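Local coordinates for DNA protection during starvation protein (Agrobacterium tumefaciens, PDB 1O9R) that protects DNA from oxidative damage without binding it, oxidising ferrous iron and storing it as a ferric mineral inside a hollow shell of twelve subunits, at residues Gln38-Phe48 with Tyr96-Leu107. Numbering follows the deposited sequence.
Sequences QAHWNLKGPQF and YPTDIYKIHDHL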
# COMPACT_ATOMS: atom_id res chain seq x y z
N GLN A 38 -25.87 17.31 0.83
CA GLN A 38 -27.34 17.40 0.70
C GLN A 38 -27.74 17.00 -0.70
O GLN A 38 -28.69 16.21 -0.92
CB GLN A 38 -27.75 18.85 1.06
CG GLN A 38 -29.27 19.05 0.79
CD GLN A 38 -30.11 18.29 1.76
OE1 GLN A 38 -31.30 17.99 1.42
NE2 GLN A 38 -29.68 17.92 2.89
N ALA A 39 -27.04 17.50 -1.73
CA ALA A 39 -27.37 17.16 -3.11
C ALA A 39 -27.01 15.74 -3.40
O ALA A 39 -27.83 14.96 -3.94
CB ALA A 39 -26.55 18.09 -4.03
N HIS A 40 -25.84 15.27 -2.97
CA HIS A 40 -25.39 13.92 -3.20
C HIS A 40 -26.37 12.86 -2.73
O HIS A 40 -26.62 11.85 -3.47
CB HIS A 40 -24.04 13.79 -2.51
CG HIS A 40 -23.59 12.47 -2.01
ND1 HIS A 40 -22.70 11.65 -2.73
CD2 HIS A 40 -23.82 11.82 -0.83
CE1 HIS A 40 -22.37 10.60 -1.99
NE2 HIS A 40 -23.08 10.68 -0.87
N TRP A 41 -26.98 13.04 -1.55
CA TRP A 41 -27.90 11.99 -1.07
C TRP A 41 -29.19 11.92 -1.88
O TRP A 41 -29.80 10.86 -2.01
CB TRP A 41 -28.31 12.27 0.39
CG TRP A 41 -27.20 12.17 1.37
CD1 TRP A 41 -26.27 11.17 1.43
CD2 TRP A 41 -26.85 13.07 2.41
NE1 TRP A 41 -25.37 11.40 2.45
CE2 TRP A 41 -25.70 12.58 3.07
CE3 TRP A 41 -27.44 14.27 2.84
CZ2 TRP A 41 -25.14 13.25 4.17
CZ3 TRP A 41 -26.85 14.92 3.93
CH2 TRP A 41 -25.71 14.39 4.55
N ASN A 42 -29.65 13.08 -2.36
CA ASN A 42 -31.00 13.22 -2.91
C ASN A 42 -31.10 13.30 -4.40
O ASN A 42 -32.19 13.57 -4.99
CB ASN A 42 -31.67 14.47 -2.28
CG ASN A 42 -31.89 14.29 -0.78
OD1 ASN A 42 -32.63 13.36 -0.38
ND2 ASN A 42 -31.25 15.08 0.09
N LEU A 43 -30.03 13.02 -5.13
CA LEU A 43 -30.01 12.99 -6.58
C LEU A 43 -30.84 11.86 -7.12
O LEU A 43 -30.73 10.73 -6.61
CB LEU A 43 -28.57 12.59 -7.12
CG LEU A 43 -27.46 13.53 -6.71
CD1 LEU A 43 -26.11 13.00 -7.27
CD2 LEU A 43 -27.64 14.97 -7.19
N LYS A 44 -31.62 12.15 -8.17
CA LYS A 44 -32.37 11.05 -8.80
C LYS A 44 -32.30 11.24 -10.31
O LYS A 44 -32.55 12.37 -10.74
CB LYS A 44 -33.87 11.16 -8.49
CG LYS A 44 -34.36 11.36 -7.07
CD LYS A 44 -34.09 10.05 -6.30
CE LYS A 44 -34.60 10.24 -4.84
NZ LYS A 44 -34.10 9.02 -4.09
N GLY A 45 -32.02 10.21 -11.08
CA GLY A 45 -32.06 10.32 -12.56
C GLY A 45 -30.95 9.49 -13.14
O GLY A 45 -30.10 8.91 -12.45
N PRO A 46 -30.82 9.45 -14.46
CA PRO A 46 -29.92 8.58 -15.20
C PRO A 46 -28.42 8.74 -14.96
O PRO A 46 -27.68 7.77 -15.13
CB PRO A 46 -30.32 8.80 -16.65
CG PRO A 46 -31.72 9.27 -16.61
CD PRO A 46 -31.88 10.08 -15.35
N GLN A 47 -28.10 9.96 -14.52
CA GLN A 47 -26.73 10.27 -14.23
C GLN A 47 -26.35 10.00 -12.76
O GLN A 47 -25.24 10.32 -12.34
CB GLN A 47 -26.61 11.84 -14.41
CG GLN A 47 -27.03 12.45 -15.74
CD GLN A 47 -27.29 13.95 -15.76
OE1 GLN A 47 -28.42 14.42 -15.47
NE2 GLN A 47 -26.33 14.80 -16.13
N PHE A 48 -27.18 9.28 -12.01
CA PHE A 48 -26.95 9.17 -10.58
C PHE A 48 -25.54 8.78 -10.16
O PHE A 48 -24.97 9.53 -9.35
CB PHE A 48 -27.95 8.12 -9.99
CG PHE A 48 -27.69 7.88 -8.52
CD1 PHE A 48 -28.21 8.79 -7.60
CD2 PHE A 48 -26.98 6.80 -8.05
CE1 PHE A 48 -27.97 8.64 -6.23
CE2 PHE A 48 -26.71 6.60 -6.73
CZ PHE A 48 -27.22 7.54 -5.82
N TYR A 96 -30.17 25.93 0.56
CA TYR A 96 -30.29 24.96 -0.52
C TYR A 96 -31.68 24.34 -0.49
O TYR A 96 -32.21 23.95 0.56
CB TYR A 96 -29.20 23.84 -0.27
CG TYR A 96 -29.00 22.99 -1.50
CD1 TYR A 96 -28.15 23.40 -2.55
CD2 TYR A 96 -29.68 21.79 -1.65
CE1 TYR A 96 -27.95 22.66 -3.69
CE2 TYR A 96 -29.50 21.04 -2.82
CZ TYR A 96 -28.65 21.45 -3.83
OH TYR A 96 -28.44 20.75 -4.98
N PRO A 97 -32.28 24.18 -1.67
CA PRO A 97 -33.66 23.62 -1.69
C PRO A 97 -33.72 22.16 -1.29
O PRO A 97 -32.94 21.36 -1.83
CB PRO A 97 -34.11 23.88 -3.11
CG PRO A 97 -32.85 23.93 -3.94
CD PRO A 97 -31.83 24.57 -3.00
N THR A 98 -34.63 21.81 -0.41
CA THR A 98 -34.71 20.40 0.03
C THR A 98 -35.74 19.62 -0.75
O THR A 98 -35.98 18.45 -0.44
CB THR A 98 -35.01 20.34 1.54
OG1 THR A 98 -36.21 21.05 1.86
CG2 THR A 98 -33.88 20.98 2.31
N ASP A 99 -36.40 20.25 -1.70
CA ASP A 99 -37.45 19.62 -2.46
C ASP A 99 -37.12 19.45 -3.93
O ASP A 99 -37.97 19.26 -4.79
CB ASP A 99 -38.77 20.40 -2.31
CG ASP A 99 -38.64 21.78 -2.89
OD1 ASP A 99 -39.72 22.43 -3.03
OD2 ASP A 99 -37.52 22.26 -3.19
N ILE A 100 -35.81 19.38 -4.27
CA ILE A 100 -35.41 19.09 -5.65
C ILE A 100 -34.74 17.70 -5.71
O ILE A 100 -34.22 17.26 -4.67
CB ILE A 100 -34.46 20.14 -6.20
CG1 ILE A 100 -33.27 20.35 -5.25
CG2 ILE A 100 -35.26 21.45 -6.42
CD1 ILE A 100 -32.14 21.10 -6.01
N TYR A 101 -34.94 17.01 -6.79
CA TYR A 101 -34.47 15.63 -6.97
C TYR A 101 -33.83 15.41 -8.30
O TYR A 101 -32.75 14.80 -8.42
CB TYR A 101 -35.68 14.61 -6.80
CG TYR A 101 -36.28 14.81 -5.43
CD1 TYR A 101 -37.44 15.65 -5.28
CD2 TYR A 101 -35.72 14.34 -4.29
CE1 TYR A 101 -37.95 15.86 -4.04
CE2 TYR A 101 -36.23 14.58 -3.03
CZ TYR A 101 -37.36 15.37 -2.89
OH TYR A 101 -37.87 15.60 -1.65
N LYS A 102 -34.39 15.91 -9.41
CA LYS A 102 -33.76 15.76 -10.70
C LYS A 102 -32.29 16.21 -10.63
O LYS A 102 -32.04 17.32 -10.17
CB LYS A 102 -34.47 16.63 -11.77
CG LYS A 102 -35.86 15.99 -11.98
CD LYS A 102 -36.45 16.35 -13.33
CE LYS A 102 -37.16 17.68 -13.35
NZ LYS A 102 -37.84 17.79 -14.70
N ILE A 103 -31.46 15.43 -11.33
CA ILE A 103 -30.01 15.81 -11.26
C ILE A 103 -29.75 17.19 -11.89
O ILE A 103 -28.92 17.89 -11.36
CB ILE A 103 -29.17 14.72 -11.87
CG1 ILE A 103 -29.29 13.57 -10.82
CG2 ILE A 103 -27.71 15.13 -12.06
CD1 ILE A 103 -28.79 12.26 -11.34
N HIS A 104 -30.46 17.48 -12.99
CA HIS A 104 -30.21 18.82 -13.56
C HIS A 104 -30.54 19.91 -12.54
O HIS A 104 -29.86 20.94 -12.57
CB HIS A 104 -31.12 18.98 -14.80
CG HIS A 104 -30.68 20.05 -15.76
ND1 HIS A 104 -31.00 19.92 -17.10
CD2 HIS A 104 -29.97 21.16 -15.60
CE1 HIS A 104 -30.47 20.98 -17.73
NE2 HIS A 104 -29.84 21.76 -16.86
N ASP A 105 -31.59 19.76 -11.72
CA ASP A 105 -31.96 20.78 -10.75
C ASP A 105 -30.90 20.93 -9.65
O ASP A 105 -30.53 22.04 -9.27
CB ASP A 105 -33.36 20.53 -10.14
CG ASP A 105 -34.52 20.69 -11.10
OD1 ASP A 105 -34.29 21.44 -12.04
OD2 ASP A 105 -35.54 20.03 -10.82
N HIS A 106 -30.31 19.78 -9.26
CA HIS A 106 -29.21 19.88 -8.28
C HIS A 106 -28.00 20.47 -8.94
O HIS A 106 -27.35 21.26 -8.25
CB HIS A 106 -28.87 18.43 -7.80
CG HIS A 106 -29.76 17.93 -6.70
ND1 HIS A 106 -29.80 18.41 -5.40
CD2 HIS A 106 -30.74 16.97 -6.75
CE1 HIS A 106 -30.72 17.78 -4.68
NE2 HIS A 106 -31.31 16.92 -5.50
N LEU A 107 -27.66 20.06 -10.18
CA LEU A 107 -26.51 20.69 -10.83
C LEU A 107 -26.68 22.21 -10.92
O LEU A 107 -25.71 22.91 -10.64
CB LEU A 107 -26.32 20.12 -12.24
CG LEU A 107 -25.84 18.65 -12.28
CD1 LEU A 107 -25.93 18.07 -13.68
CD2 LEU A 107 -24.38 18.61 -11.77
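Ala39 and Leu43, four residues apart in the chain, both pack against the imidazole of His106, and the tight part of the contact is built round that ring. Ala39 CB lies 3.5 Å from His106 ND1, Leu43 CD2 lies 3.7 Å from His106 CG, and the carbonyl oxygen of Ala39 stands over the centre of one ring face. The opposite face takes Ile100 CD1, offset toward the rim. With both faces occupied, the ring's rotation is further fixed at its edge, where Tyr96 OH hydrogen-bonds His106 ND1 at 2.7 Å, in the ring plane. Either partner could be the donor.

Beside this core the backbones form a single bridge between Lys44 and Lys102. Lys44 N donates to Tyr101 O at 2.9 Å and 145°; the return bond, Ile103 N to Lys44 O, is long at 3.3 Å and weak. Ile103 has the largest share of the buried surface: a chi1 of -70° sets CG1 beside its own backbone N, next to Lys44 O and 3.9 Å from Leu43 CB, while CD1 reaches the start of the next helix at Phe48 N.

Gln47 still touches Ile103 closely, OE1 to CG2 at 3.6 Å, but packing loosens toward its end, where NE2 comes no closer than 4.1 Å to Leu107 CD1; that nitrogen instead hydrogen-bonds Pro46 O of another subunit. The CB of Lys102 is directed away from 38-48, on the exposed side.

Neighbouring subunits close over the contact: Tyr101 OH hydrogen-bonds Thr79 OG1 of a second subunit, and Lys44 NZ hydrogen-bonds Gln159 OE1 of a third. Within the chain it joins the C-terminal end of helix 12-42 and the turn into helix 48-75 to the loop entering helix 103-130, at one end of the ferritin-like four-helix bundle.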